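Local coordinates for protein S-adenosylmethionine:2-demethylmenaquinone methyltransferase (Geobacillus kaustophilus, PDB 2PCN) that is of unsettled function but belongs to the RraA-like family, with a compact alpha/beta fold and three copies of the chain in the assembly, at residues 10-16 and 150-156; 33-37 and 135-139; 69-74 and 90-96; 21-27 and 105-111. All blocks are in the same frame, centred on the assembly; numbering follows the deposited sequence.

How the contacts relate
Starting from the N terminus, residues 10-16 pair with 150-156, so contact 1 joins the two ends of the chain and encloses the other three contacts. Residues 21-27 then return to 105-111 in contact 4, and residues 33-37 meet 135-139 in contact 2. These two cross, since their segments alternate along the chain. Contact 3, between 69-74 and 90-96, closes a short loop nested inside all the others. Contacts 1 and 2 touch where Val-151 meets Trp-136 and Ile-34. Contacts 3 and 4 touch through probable backbone hydrogen bonds. Contacts 1, 2 and 4 all reach the large mixed sheet, while contact 3 joins two strands of the small parallel sheet beside it.

Contact 1 (10-16 and 150-156)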
loop_
_atom_site.group_PDB
_atom_site.type_symbol
_atom_site.label_atom_id
_atom_site.label_comp_id
_atom_site.label_asym_id
_atom_site.label_seq_id
_atom_site.Cartn_x
_atom_site.Cartn_y
_atom_site.Cartn_z
ATOM N N PHE A 10 4.954 -27.942 4.201
ATOM C CA PHE A 10 4.027 -28.273 5.286
ATOM C C PHE A 10 2.618 -27.687 5.214
ATOM O O PHE A 10 1.985 -27.502 6.253
ATOM C CB PHE A 10 4.641 -27.828 6.616
ATOM C CG PHE A 10 6.074 -28.239 6.800
ATOM C CD1 PHE A 10 6.406 -29.563 7.072
ATOM C CD2 PHE A 10 7.096 -27.297 6.712
ATOM C CE1 PHE A 10 7.735 -29.942 7.257
ATOM C CE2 PHE A 10 8.425 -27.663 6.894
ATOM C CZ PHE A 10 8.746 -28.991 7.169
ATOM N N LEU A 11 2.109 -27.412 4.019
ATOM C CA LEU A 11 0.780 -26.820 3.906
ATOM C C LEU A 11 -0.299 -27.522 4.731
ATOM O O LEU A 11 -1.149 -26.864 5.330
ATOM C CB LEU A 11 0.342 -26.757 2.439
ATOM C CG LEU A 11 -0.997 -26.056 2.170
ATOM C CD1 LEU A 11 -0.970 -24.644 2.742
ATOM C CD2 LEU A 11 -1.267 -26.020 0.674
ATOM N N ASP A 12 -0.265 -28.851 4.770
ATOM C CA ASP A 12 -1.265 -29.614 5.518
ATOM C C ASP A 12 -1.240 -29.367 7.027
ATOM O O ASP A 12 -2.222 -29.632 7.718
ATOM C CB ASP A 12 -1.108 -31.115 5.242
ATOM C CG ASP A 12 0.246 -31.652 5.668
ATOM O OD1 ASP A 12 0.609 -31.488 6.851
ATOM O OD2 ASP A 12 0.943 -32.248 4.822
ATOM N N GLU A 13 -0.119 -28.864 7.535
ATOM C CA GLU A 13 0.019 -28.583 8.963
ATOM C C GLU A 13 -0.003 -27.086 9.230
ATOM O O GLU A 13 0.283 -26.646 10.345
ATOM C CB GLU A 13 1.340 -29.136 9.492
ATOM C CG GLU A 13 1.460 -30.640 9.481
ATOM C CD GLU A 13 2.819 -31.096 9.965
ATOM O OE1 GLU A 13 3.824 -30.752 9.309
ATOM O OE2 GLU A 13 2.883 -31.790 11.002
ATOM N N LEU A 14 -0.345 -26.304 8.213
ATOM C CA LEU A 14 -0.347 -24.856 8.359
ATOM C C LEU A 14 -1.681 -24.153 8.189
ATOM O O LEU A 14 -2.574 -24.622 7.483
ATOM C CB LEU A 14 0.634 -24.228 7.363
ATOM C CG LEU A 14 2.136 -24.458 7.508
ATOM C CD1 LEU A 14 2.846 -23.897 6.285
ATOM C CD2 LEU A 14 2.642 -23.787 8.774
ATOM N N GLN A 15 -1.787 -23.014 8.862
ATOM C CA GLN A 15 -2.943 -22.144 8.769
ATOM C C GLN A 15 -2.357 -20.937 8.048
ATOM O O GLN A 15 -1.284 -20.460 8.415
ATOM C CB GLN A 15 -3.430 -21.720 10.152
ATOM C CG GLN A 15 -4.244 -22.772 10.875
ATOM C CD GLN A 15 -4.772 -22.256 12.189
ATOM O OE1 GLN A 15 -4.097 -22.329 13.217
ATOM N NE2 GLN A 15 -5.979 -21.707 12.161
ATOM N N VAL A 16 -3.041 -20.459 7.017
ATOM C CA VAL A 16 -2.557 -19.313 6.259
ATOM C C VAL A 16 -3.441 -18.105 6.528
ATOM O O VAL A 16 -4.640 -18.129 6.254
ATOM C CB VAL A 16 -2.547 -19.615 4.745
ATOM C CG1 VAL A 16 -2.035 -18.408 3.977
ATOM C CG2 VAL A 16 -1.673 -20.828 4.465
ATOM N N VAL A 150 2.036 -17.441 8.126
ATOM C CA VAL A 150 1.528 -18.791 8.310
ATOM C C VAL A 150 1.786 -19.256 9.737
ATOM O O VAL A 150 2.790 -18.887 10.350
ATOM C CB VAL A 150 2.174 -19.779 7.314
ATOM C CG1 VAL A 150 1.893 -19.319 5.888
ATOM C CG2 VAL A 150 3.672 -19.883 7.560
ATOM N N VAL A 151 0.871 -20.066 10.257
ATOM C CA VAL A 151 0.968 -20.560 11.625
ATOM C C VAL A 151 0.966 -22.084 11.709
ATOM O O VAL A 151 0.130 -22.746 11.097
ATOM C CB VAL A 151 -0.209 -20.030 12.469
ATOM C CG1 VAL A 151 -0.119 -20.563 13.888
ATOM C CG2 VAL A 151 -0.208 -18.509 12.460
ATOM N N ALA A 152 1.905 -22.630 12.478
ATOM C CA ALA A 152 2.005 -24.074 12.678
ATOM C C ALA A 152 1.819 -24.337 14.172
ATOM O O ALA A 152 2.061 -23.455 14.994
ATOM C CB ALA A 152 3.368 -24.579 12.217
ATOM N N ASN A 153 1.387 -25.542 14.532
ATOM C CA ASN A 153 1.178 -25.853 15.941
ATOM C C ASN A 153 2.457 -26.254 16.666
ATOM O O ASN A 153 2.421 -26.646 17.833
ATOM C CB ASN A 153 0.119 -26.948 16.090
ATOM C CG ASN A 153 -1.283 -26.444 15.802
ATOM O OD1 ASN A 153 -2.252 -27.201 15.859
ATOM N ND2 ASN A 153 -1.399 -25.154 15.494
ATOM N N LYS A 154 3.585 -26.149 15.974
ATOM C CA LYS A 154 4.880 -26.481 16.554
ATOM C C LYS A 154 6.018 -26.033 15.648
ATOM O O LYS A 154 5.795 -25.683 14.489
ATOM C CB LYS A 154 4.978 -27.988 16.824
ATOM C CG LYS A 154 4.583 -28.887 15.658
ATOM C CD LYS A 154 5.621 -28.894 14.549
ATOM C CE LYS A 154 5.255 -29.905 13.475
ATOM N NZ LYS A 154 3.919 -29.626 12.872
ATOM N N ASP A 155 7.234 -26.036 16.181
ATOM C CA ASP A 155 8.401 -25.630 15.410
ATOM C C ASP A 155 8.599 -26.611 14.257
ATOM O O ASP A 155 8.967 -27.766 14.470
ATOM C CB ASP A 155 9.644 -25.620 16.301
ATOM C CG ASP A 155 10.818 -24.919 15.650
ATOM O OD1 ASP A 155 11.117 -25.225 14.477
ATOM O OD2 ASP A 155 11.444 -24.067 16.315
ATOM N N LEU A 156 8.350 -26.144 13.038
ATOM C CA LEU A 156 8.484 -26.982 11.850
ATOM C C LEU A 156 9.930 -27.213 11.433
ATOM O O LEU A 156 10.205 -28.051 10.574
ATOM C CB LEU A 156 7.717 -26.360 10.676
ATOM C CG LEU A 156 6.196 -26.264 10.794
ATOM C CD1 LEU A 156 5.626 -25.613 9.546
ATOM C CD2 LEU A 156 5.607 -27.653 10.982
#
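Leu-156 is the main bump of this contact: its CD1 methyl lodges between Phe-10 and Leu-14, 3.6 Å from Phe-10 CD2 and 3.6 Å from Leu-14 CD2. Its CB lies over one face of the Phe-10 ring, nearer the ring's border than its centre. The CD2 methyl of Leu-14 is a second knob and settles on the small side chain of Ala-152, 3.6 Å from its CB. Farther along the same face, Val-16 and Val-150 lie side by side, with Val-16 CG2 4.1 Å from Val-150 CG1. Behind these side chains, strands 14-16 and 148-152 run antiparallel. Gln-15 N donates to Val-151 O at 3.0 Å, and Val-151 N donates back to Gln-15 O at 2.9 Å. Beyond the strands, Glu-13 extends to meet Lys-154, whose chain bends at chi2 (73°) and again at chi4 (59°) to bring NZ within 3.0 Å of Glu-13 OE2. This salt bridge closes over Leu-156, with Glu-13 OE1 paired to Lys-159. Paired backbone, interlocked leucines and an ionic lid together join the N- and C-terminal parts of the chain, and the two lysines flanking Glu-13 would probably keep it ionised beside the leucines.

Contact 2 (33-37 and 135-139); sequences PIATV and RWEPG
Trp-136 meets Ile-34 by the rim of its indole: Ile-34 CD1 sits 4.0 Å from Trp-136 CE3, near the ring plane. The isoleucine reaches it because CG1 stands anti to the carbonyl carbon (chi1 -69°) and the chain is extended beyond, so that the two side chains cross at about a right angle. The indole is fixed from elsewhere as well, by a hydrogen bond from NE1 to Phe-131 O and by stacking on the Phe-131 ring. At the backbone of the same residue, Trp-136 O faces the methyl of Thr-36, 3.8 Å from CG2. Glu-137 follows with its side chain turned from the contact to form a salt bridge with Arg-135, its N-H bond weak. Its carbonyl oxygen instead lies against the isoleucine branch, Glu-137 O to Ile-34 CG2 measuring 3.8 Å. Pro-138 then points the CG corner of its ring at Thr-36, at about a right angle to it, with Pro-138 CG 3.6 Å from Thr-36 OG1. That hydroxyl has its polar partner in Val-127 O. At Gly-139 the walk ends in a nearly straight hydrogen bond (174°) from Gly-139 N to Ile-34 O, 3.1 Å long, the donor tilted somewhat from the carbonyl plane. Gly-139 takes a positive phi (91°), and strand 141-145 begins just after it, running antiparallel to 30-38. The arrangement is that of a small beta hairpin, 129-131 with 134-136, whose tryptophan packs on the mixed sheet of this RraA-like fold while the chain leaving it enters that sheet.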
loop_
_atom_site.group_PDB
_atom_site.type_symbol
_atom_site.label_atom_id
_atom_site.label_comp_id
_atom_site.label_asym_id
_atom_site.label_seq_id
_atom_site.Cartn_x
_atom_site.Cartn_y
_atom_site.Cartn_z
ATOM N N PRO A 33 7.844 -18.563 18.502
ATOM C CA PRO A 33 6.695 -19.009 19.294
ATOM C C PRO A 33 5.735 -17.860 19.566
ATOM O O PRO A 33 6.153 -16.744 19.866
ATOM C CB PRO A 33 7.345 -19.546 20.566
ATOM C CG PRO A 33 8.523 -18.647 20.727
ATOM C CD PRO A 33 9.073 -18.566 19.314
ATOM N N ILE A 34 4.447 -18.153 19.460
ATOM C CA ILE A 34 3.392 -17.174 19.667
ATOM C C ILE A 34 3.006 -16.938 21.128
ATOM O O ILE A 34 2.903 -17.872 21.917
ATOM C CB ILE A 34 2.105 -17.605 18.914
ATOM C CG1 ILE A 34 2.312 -17.492 17.405
ATOM C CG2 ILE A 34 0.922 -16.777 19.375
ATOM C CD1 ILE A 34 1.119 -17.986 16.599
ATOM N N ALA A 35 2.807 -15.668 21.460
ATOM C CA ALA A 35 2.348 -15.229 22.772
ATOM C C ALA A 35 1.135 -14.408 22.342
ATOM O O ALA A 35 1.226 -13.652 21.371
ATOM C CB ALA A 35 3.381 -14.337 23.439
ATOM N N THR A 36 0.008 -14.550 23.037
ATOM C CA THR A 36 -1.201 -13.831 22.641
ATOM C C THR A 36 -1.730 -12.773 23.595
ATOM O O THR A 36 -1.551 -12.851 24.814
ATOM C CB THR A 36 -2.373 -14.807 22.381
ATOM O OG1 THR A 36 -2.730 -15.457 23.608
ATOM C CG2 THR A 36 -1.988 -15.858 21.349
ATOM N N VAL A 37 -2.401 -11.786 23.014
ATOM C CA VAL A 37 -3.029 -10.706 23.762
ATOM C C VAL A 37 -4.315 -10.354 23.024
ATOM O O VAL A 37 -4.302 -10.131 21.812
ATOM C CB VAL A 37 -2.148 -9.438 23.827
ATOM C CG1 VAL A 37 -2.857 -8.366 24.645
ATOM C CG2 VAL A 37 -0.801 -9.759 24.441
ATOM N N ARG A 135 -6.708 -19.427 13.735
ATOM C CA ARG A 135 -6.859 -19.632 15.172
ATOM C C ARG A 135 -5.438 -19.537 15.716
ATOM O O ARG A 135 -4.600 -20.392 15.424
ATOM C CB ARG A 135 -7.444 -21.021 15.452
ATOM C CG ARG A 135 -7.696 -21.331 16.921
ATOM C CD ARG A 135 -7.970 -22.823 17.107
ATOM N NE ARG A 135 -8.293 -23.176 18.487
ATOM C CZ ARG A 135 -9.427 -22.846 19.097
ATOM N NH1 ARG A 135 -10.352 -22.150 18.449
ATOM N NH2 ARG A 135 -9.639 -23.213 20.354
ATOM N N TRP A 136 -5.167 -18.487 16.486
ATOM C CA TRP A 136 -3.840 -18.255 17.052
ATOM C C TRP A 136 -3.764 -18.758 18.493
ATOM O O TRP A 136 -4.341 -18.154 19.396
ATOM C CB TRP A 136 -3.514 -16.757 17.017
ATOM C CG TRP A 136 -3.830 -16.095 15.703
ATOM C CD1 TRP A 136 -5.068 -15.791 15.215
ATOM C CD2 TRP A 136 -2.890 -15.663 14.711
ATOM N NE1 TRP A 136 -4.959 -15.192 13.982
ATOM C CE2 TRP A 136 -3.633 -15.102 13.649
ATOM C CE3 TRP A 136 -1.493 -15.694 14.618
ATOM C CZ2 TRP A 136 -3.024 -14.573 12.503
ATOM C CZ3 TRP A 136 -0.886 -15.168 13.479
ATOM C CH2 TRP A 136 -1.652 -14.615 12.438
ATOM N N GLU A 137 -3.034 -19.850 18.702
ATOM C CA GLU A 137 -2.898 -20.450 20.026
ATOM C C GLU A 137 -1.547 -20.207 20.687
ATOM O O GLU A 137 -0.511 -20.221 20.029
ATOM C CB GLU A 137 -3.127 -21.963 19.937
ATOM C CG GLU A 137 -4.538 -22.376 19.557
ATOM C CD GLU A 137 -4.688 -23.885 19.459
ATOM O OE1 GLU A 137 -4.210 -24.589 20.374
ATOM O OE2 GLU A 137 -5.287 -24.364 18.472
ATOM N N PRO A 138 -1.543 -19.981 22.010
ATOM C CA PRO A 138 -0.281 -19.751 22.715
ATOM C C PRO A 138 0.609 -20.979 22.528
ATOM O O PRO A 138 0.128 -22.108 22.586
ATOM C CB PRO A 138 -0.726 -19.584 24.166
ATOM C CG PRO A 138 -2.080 -18.963 24.028
ATOM C CD PRO A 138 -2.692 -19.776 22.909
ATOM N N GLY A 139 1.897 -20.762 22.288
ATOM C CA GLY A 139 2.794 -21.889 22.104
ATOM C C GLY A 139 2.931 -22.311 20.654
ATOM O O GLY A 139 3.866 -23.033 20.302
#

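Contact 3 (69-74 and 90-96); sequences VALLGD and IHGCIRD
The parallel pairing of Leu-71 and Leu-72 with Cys-93 to Arg-95 joins two strands of a small three-stranded sheet, each leading into a helix. Leu-71 N donates to Cys-93 O at 2.8 Å. Farther along, Arg-95 N donates to Leu-72 O at 3.0 Å. The pairing is irregular: Leu-72 N is buried without a partner in the model. Near the start of the strands a water bridges the chains, donating to Val-69 O at 2.8 Å and accepting from Cys-93 N.

Ile-90 touches both leucines with two branches, CG2 beside Leu-71 CD1 and CD1 3.7 Å from Leu-72 CB. Arg-95 sets CG between its backbone N and carbonyl carbon (chi1 66°), which brings the start of its extended chain against Ala-70, with Arg-95 CG 3.7 Å from Ala-70 CB. Its guanidinium continues to Pro-114 O and to Asp-8 of the third subunit, and an acetate ion lies about 4 Å from the side chain.

Gly-73 is the N-cap of helix 74-82. Just beyond it, Asp-74 N donates to Asp-96 OD2 at 2.9 Å, meeting the anti side of the carboxylate. The two carboxylates, with planes 72° apart, bring acceptors together, Asp-74 OD1 lying 2.9 Å from Asp-96 OD2. The helix N-H and Lys-2 of the third subunit, which pairs with Asp-96 OD1, may partly offset this concentration of negative charge at the subunit interface.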
loop_
_atom_site.group_PDB
_atom_site.type_symbol
_atom_site.label_atom_id
_atom_site.label_comp_id
_atom_site.label_asym_id
_atom_site.label_seq_id
_atom_site.Cartn_x
_atom_site.Cartn_y
_atom_site.Cartn_z
ATOM N N VAL A 69 -7.450 3.776 17.302
ATOM C CA VAL A 69 -6.275 4.029 18.131
ATOM C C VAL A 69 -5.121 3.118 17.740
ATOM O O VAL A 69 -5.313 2.096 17.080
ATOM C CB VAL A 69 -6.554 3.794 19.643
ATOM C CG1 VAL A 69 -7.667 4.714 20.127
ATOM C CG2 VAL A 69 -6.914 2.338 19.890
ATOM N N ALA A 70 -3.921 3.501 18.158
ATOM C CA ALA A 70 -2.731 2.708 17.897
ATOM C C ALA A 70 -2.544 1.812 19.121
ATOM O O ALA A 70 -2.869 2.213 20.240
ATOM C CB ALA A 70 -1.528 3.622 17.722
ATOM N N LEU A 71 -2.036 0.601 18.922
ATOM C CA LEU A 71 -1.827 -0.310 20.050
ATOM C C LEU A 71 -0.342 -0.465 20.375
ATOM O O LEU A 71 0.034 -1.028 21.407
ATOM C CB LEU A 71 -2.442 -1.681 19.744
ATOM C CG LEU A 71 -3.972 -1.711 19.628
ATOM C CD1 LEU A 71 -4.430 -3.098 19.209
ATOM C CD2 LEU A 71 -4.602 -1.330 20.963
ATOM N N LEU A 72 0.503 0.044 19.488
ATOM C CA LEU A 72 1.941 -0.042 19.692
ATOM C C LEU A 72 2.635 1.166 19.084
ATOM O O LEU A 72 2.279 1.613 17.985
ATOM C CB LEU A 72 2.482 -1.337 19.075
ATOM C CG LEU A 72 3.990 -1.588 19.179
ATOM C CD1 LEU A 72 4.250 -2.975 19.742
ATOM C CD2 LEU A 72 4.620 -1.436 17.813
ATOM N N GLY A 73 3.609 1.694 19.824
ATOM C CA GLY A 73 4.375 2.845 19.385
ATOM C C GLY A 73 5.860 2.570 19.533
ATOM O O GLY A 73 6.253 1.437 19.804
ATOM N N ASP A 74 6.695 3.595 19.389
ATOM C CA ASP A 74 8.134 3.378 19.479
ATOM C C ASP A 74 8.627 2.944 20.859
ATOM O O ASP A 74 9.594 2.191 20.955
ATOM C CB ASP A 74 8.897 4.617 18.995
ATOM C CG ASP A 74 8.811 5.776 19.959
ATOM O OD1 ASP A 74 7.703 6.065 20.451
ATOM O OD2 ASP A 74 9.860 6.408 20.214
ATOM N N ILE A 90 -0.147 -7.283 14.713
ATOM C CA ILE A 90 -1.319 -6.637 15.290
ATOM C C ILE A 90 -2.548 -6.508 14.400
ATOM O O ILE A 90 -2.490 -5.920 13.321
ATOM C CB ILE A 90 -0.944 -5.213 15.775
ATOM C CG1 ILE A 90 0.363 -5.266 16.566
ATOM C CG2 ILE A 90 -2.068 -4.632 16.625
ATOM C CD1 ILE A 90 0.879 -3.912 17.004
ATOM N N HIS A 91 -3.663 -7.067 14.861
ATOM C CA HIS A 91 -4.918 -6.947 14.132
ATOM C C HIS A 91 -5.447 -5.621 14.663
ATOM O O HIS A 91 -6.347 -5.572 15.508
ATOM C CB HIS A 91 -5.862 -8.102 14.478
ATOM C CG HIS A 91 -7.183 -8.035 13.773
ATOM N ND1 HIS A 91 -7.330 -7.487 12.517
ATOM C CD2 HIS A 91 -8.414 -8.455 14.146
ATOM C CE1 HIS A 91 -8.598 -7.569 12.148
ATOM N NE2 HIS A 91 -9.277 -8.153 13.120
ATOM N N GLY A 92 -4.832 -4.549 14.172
ATOM C CA GLY A 92 -5.166 -3.201 14.589
ATOM C C GLY A 92 -4.097 -2.255 14.068
ATOM O O GLY A 92 -3.331 -2.622 13.175
ATOM N N CYS A 93 -4.015 -1.053 14.630
ATOM C CA CYS A 93 -3.044 -0.068 14.160
ATOM C C CYS A 93 -1.872 0.214 15.092
ATOM O O CYS A 93 -1.876 -0.159 16.265
ATOM C CB CYS A 93 -3.754 1.259 13.867
ATOM S SG CYS A 93 -4.995 1.182 12.566
ATOM N N ILE A 94 -0.865 0.883 14.546
ATOM C CA ILE A 94 0.308 1.277 15.312
ATOM C C ILE A 94 0.564 2.745 14.993
ATOM O O ILE A 94 -0.118 3.334 14.150
ATOM C CB ILE A 94 1.571 0.478 14.900
ATOM C CG1 ILE A 94 1.975 0.837 13.464
ATOM C CG2 ILE A 94 1.304 -1.015 15.015
ATOM C CD1 ILE A 94 3.358 0.352 13.082
ATOM N N ARG A 95 1.533 3.337 15.682
ATOM C CA ARG A 95 1.925 4.712 15.416
ATOM C C ARG A 95 3.446 4.759 15.544
ATOM O O ARG A 95 4.065 3.745 15.876
ATOM C CB ARG A 95 1.234 5.693 16.370
ATOM C CG ARG A 95 1.601 5.589 17.837
ATOM C CD ARG A 95 0.807 6.639 18.609
ATOM N NE ARG A 95 1.344 6.900 19.940
ATOM C CZ ARG A 95 0.947 7.902 20.718
ATOM N NH1 ARG A 95 0.004 8.740 20.302
ATOM N NH2 ARG A 95 1.511 8.083 21.904
ATOM N N ASP A 96 4.041 5.918 15.282
ATOM C CA ASP A 96 5.496 6.073 15.306
ATOM C C ASP A 96 6.077 5.114 14.266
ATOM O O ASP A 96 7.159 4.554 14.458
ATOM C CB ASP A 96 6.083 5.741 16.684
ATOM C CG ASP A 96 5.548 6.639 17.784
ATOM O OD1 ASP A 96 5.409 7.860 17.554
ATOM O OD2 ASP A 96 5.277 6.122 18.885
HETATM O O HOH W 1 -6.118 -0.536 16.832
#

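Contact 4 (21-27 and 105-111); sequences FQSYGGK and IGVMAIG
A short antiparallel strand pair, with Gln-22 opposite Ala-109 and Ser-23 opposite Met-108, adds strand 22-23 to strand 106-109 of the mixed sheet. Gln-22 N donates to Ala-109 O at 2.8 Å, and the reverse bond from Ala-109 N to Gln-22 O completes the pair. Tyr-24 N then reaches Val-107 O at 2.7 Å, almost straight at 172°. Regular pairing ends here, and Gly-25 passes close against Ile-105 O and Val-107, where a side chain would clash. A water substitutes for direct bonds: it joins Ser-23 OG, donates to Lys-27 O at 2.6 Å and accepts from Val-107 N and, weakly, from Gly-25 N. Lys-27 N bonds Ile-105 O at 3.3 Å from above the carbonyl plane.

Side chains pack on both faces, Phe-21 beside Met-108 and Tyr-24 beside Ala-109. Phe-21 and Met-108 cross at about a right angle, their CB atoms 3.7 Å apart. Met-108 SD lies 5.1 Å from the centroid of the Phe-21 ring in an oblique Met-aromatic contact, while an edge of the ring meets Ala-109 C in plane. A chi1 of -64° swings the Tyr-24 ring to the side of its own backbone N; its edge meets Ala-109, Tyr-24 CE2 lying 3.8 Å from Ala-109 CB, and Tyr-24 OH ends 3.2 Å from Gly-111 CA.

On its far edge strand 106-109 pairs in parallel with strand 87-90. Tyr-24, Val-107 and Ala-109 pack on Ile-94, Tyr-24 and Val-107 also touch helix 97-100, and Phe-21 and Met-108 meet Val-149 of strand 148-152.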
loop_
_atom_site.group_PDB
_atom_site.type_symbol
_atom_site.label_atom_id
_atom_site.label_comp_id
_atom_site.label_asym_id
_atom_site.label_seq_id
_atom_site.Cartn_x
_atom_site.Cartn_y
_atom_site.Cartn_z
ATOM N N PHE A 21 -1.209 -7.879 5.785
ATOM C CA PHE A 21 -0.656 -6.902 6.713
ATOM C C PHE A 21 0.304 -5.947 6.029
ATOM O O PHE A 21 0.868 -6.258 4.979
ATOM C CB PHE A 21 0.125 -7.602 7.830
ATOM C CG PHE A 21 -0.732 -8.350 8.806
ATOM C CD1 PHE A 21 -1.405 -7.674 9.819
ATOM C CD2 PHE A 21 -0.835 -9.734 8.739
ATOM C CE1 PHE A 21 -2.164 -8.365 10.756
ATOM C CE2 PHE A 21 -1.595 -10.436 9.672
ATOM C CZ PHE A 21 -2.259 -9.747 10.682
ATOM N N GLN A 22 0.485 -4.780 6.634
ATOM C CA GLN A 22 1.444 -3.810 6.134
ATOM C C GLN A 22 2.641 -4.105 7.033
ATOM O O GLN A 22 2.457 -4.371 8.220
ATOM C CB GLN A 22 0.966 -2.377 6.380
ATOM C CG GLN A 22 -0.354 -2.026 5.718
ATOM C CD GLN A 22 -0.343 -2.304 4.231
ATOM O OE1 GLN A 22 0.547 -1.855 3.510
ATOM N NE2 GLN A 22 -1.339 -3.048 3.761
ATOM N N SER A 23 3.849 -4.082 6.476
ATOM C CA SER A 23 5.054 -4.351 7.262
ATOM C C SER A 23 5.689 -3.018 7.650
ATOM O O SER A 23 6.026 -2.215 6.782
ATOM C CB SER A 23 6.040 -5.188 6.447
ATOM O OG SER A 23 7.128 -5.611 7.248
ATOM N N TYR A 24 5.862 -2.797 8.952
ATOM C CA TYR A 24 6.414 -1.538 9.452
ATOM C C TYR A 24 7.797 -1.594 10.100
ATOM O O TYR A 24 8.454 -0.566 10.227
ATOM C CB TYR A 24 5.443 -0.930 10.465
ATOM C CG TYR A 24 4.104 -0.544 9.894
ATOM C CD1 TYR A 24 3.968 0.585 9.082
ATOM C CD2 TYR A 24 2.969 -1.306 10.160
ATOM C CE1 TYR A 24 2.728 0.946 8.550
ATOM C CE2 TYR A 24 1.727 -0.954 9.634
ATOM C CZ TYR A 24 1.614 0.172 8.830
ATOM O OH TYR A 24 0.390 0.510 8.302
ATOM N N GLY A 25 8.235 -2.779 10.512
ATOM C CA GLY A 25 9.529 -2.885 11.168
ATOM C C GLY A 25 10.726 -2.967 10.242
ATOM O O GLY A 25 10.579 -3.141 9.031
ATOM N N GLY A 26 11.916 -2.836 10.823
ATOM C CA GLY A 26 13.139 -2.911 10.043
ATOM C C GLY A 26 13.355 -4.306 9.484
ATOM O O GLY A 26 14.100 -4.493 8.521
ATOM N N LYS A 27 12.713 -5.291 10.104
ATOM C CA LYS A 27 12.811 -6.675 9.659
ATOM C C LYS A 27 11.538 -7.037 8.905
ATOM O O LYS A 27 10.434 -6.868 9.420
ATOM C CB LYS A 27 12.987 -7.619 10.855
ATOM C CG LYS A 27 14.349 -7.521 11.516
ATOM C CD LYS A 27 15.444 -7.909 10.535
ATOM C CE LYS A 27 16.819 -7.572 11.074
ATOM N NZ LYS A 27 17.899 -7.945 10.114
ATOM N N ILE A 105 13.324 -5.224 14.221
ATOM C CA ILE A 105 12.296 -6.133 14.687
ATOM C C ILE A 105 11.147 -6.159 13.688
ATOM O O ILE A 105 10.979 -5.231 12.900
ATOM C CB ILE A 105 11.783 -5.699 16.076
ATOM C CG1 ILE A 105 10.953 -6.819 16.694
ATOM C CG2 ILE A 105 10.978 -4.414 15.956
ATOM C CD1 ILE A 105 10.630 -6.601 18.144
ATOM N N GLY A 106 10.367 -7.233 13.702
ATOM C CA GLY A 106 9.248 -7.319 12.787
ATOM C C GLY A 106 8.000 -6.702 13.385
ATOM O O GLY A 106 7.710 -6.893 14.566
ATOM N N VAL A 107 7.277 -5.929 12.583
ATOM C CA VAL A 107 6.036 -5.314 13.037
ATOM C C VAL A 107 5.046 -5.276 11.880
ATOM O O VAL A 107 5.278 -4.600 10.878
ATOM C CB VAL A 107 6.234 -3.861 13.539
ATOM C CG1 VAL A 107 4.882 -3.273 13.955
ATOM C CG2 VAL A 107 7.197 -3.827 14.715
ATOM N N MET A 108 3.955 -6.022 12.019
ATOM C CA MET A 108 2.908 -6.057 11.003
ATOM C C MET A 108 1.609 -5.579 11.634
ATOM O O MET A 108 1.277 -5.963 12.759
ATOM C CB MET A 108 2.709 -7.475 10.457
ATOM C CG MET A 108 3.889 -8.024 9.677
ATOM S SD MET A 108 3.499 -9.639 8.986
ATOM C CE MET A 108 4.350 -9.558 7.411
ATOM N N ALA A 109 0.878 -4.744 10.903
ATOM C CA ALA A 109 -0.388 -4.199 11.384
ATOM C C ALA A 109 -1.237 -3.848 10.167
ATOM O O ALA A 109 -0.748 -3.896 9.036
ATOM C CB ALA A 109 -0.127 -2.962 12.225
ATOM N N ILE A 110 -2.499 -3.492 10.375
ATOM C CA ILE A 110 -3.346 -3.166 9.230
ATOM C C ILE A 110 -3.351 -1.688 8.873
ATOM O O ILE A 110 -3.926 -1.293 7.857
ATOM C CB ILE A 110 -4.804 -3.634 9.442
ATOM C CG1 ILE A 110 -5.440 -2.891 10.618
ATOM C CG2 ILE A 110 -4.826 -5.140 9.676
ATOM C CD1 ILE A 110 -6.934 -3.115 10.744
ATOM N N GLY A 111 -2.702 -0.870 9.697
ATOM C CA GLY A 111 -2.656 0.551 9.409
ATOM C C GLY A 111 -2.025 1.360 10.522
ATOM O O GLY A 111 -1.533 0.805 11.502
HETATM O O HOH W 2 8.181 -5.696 9.727
#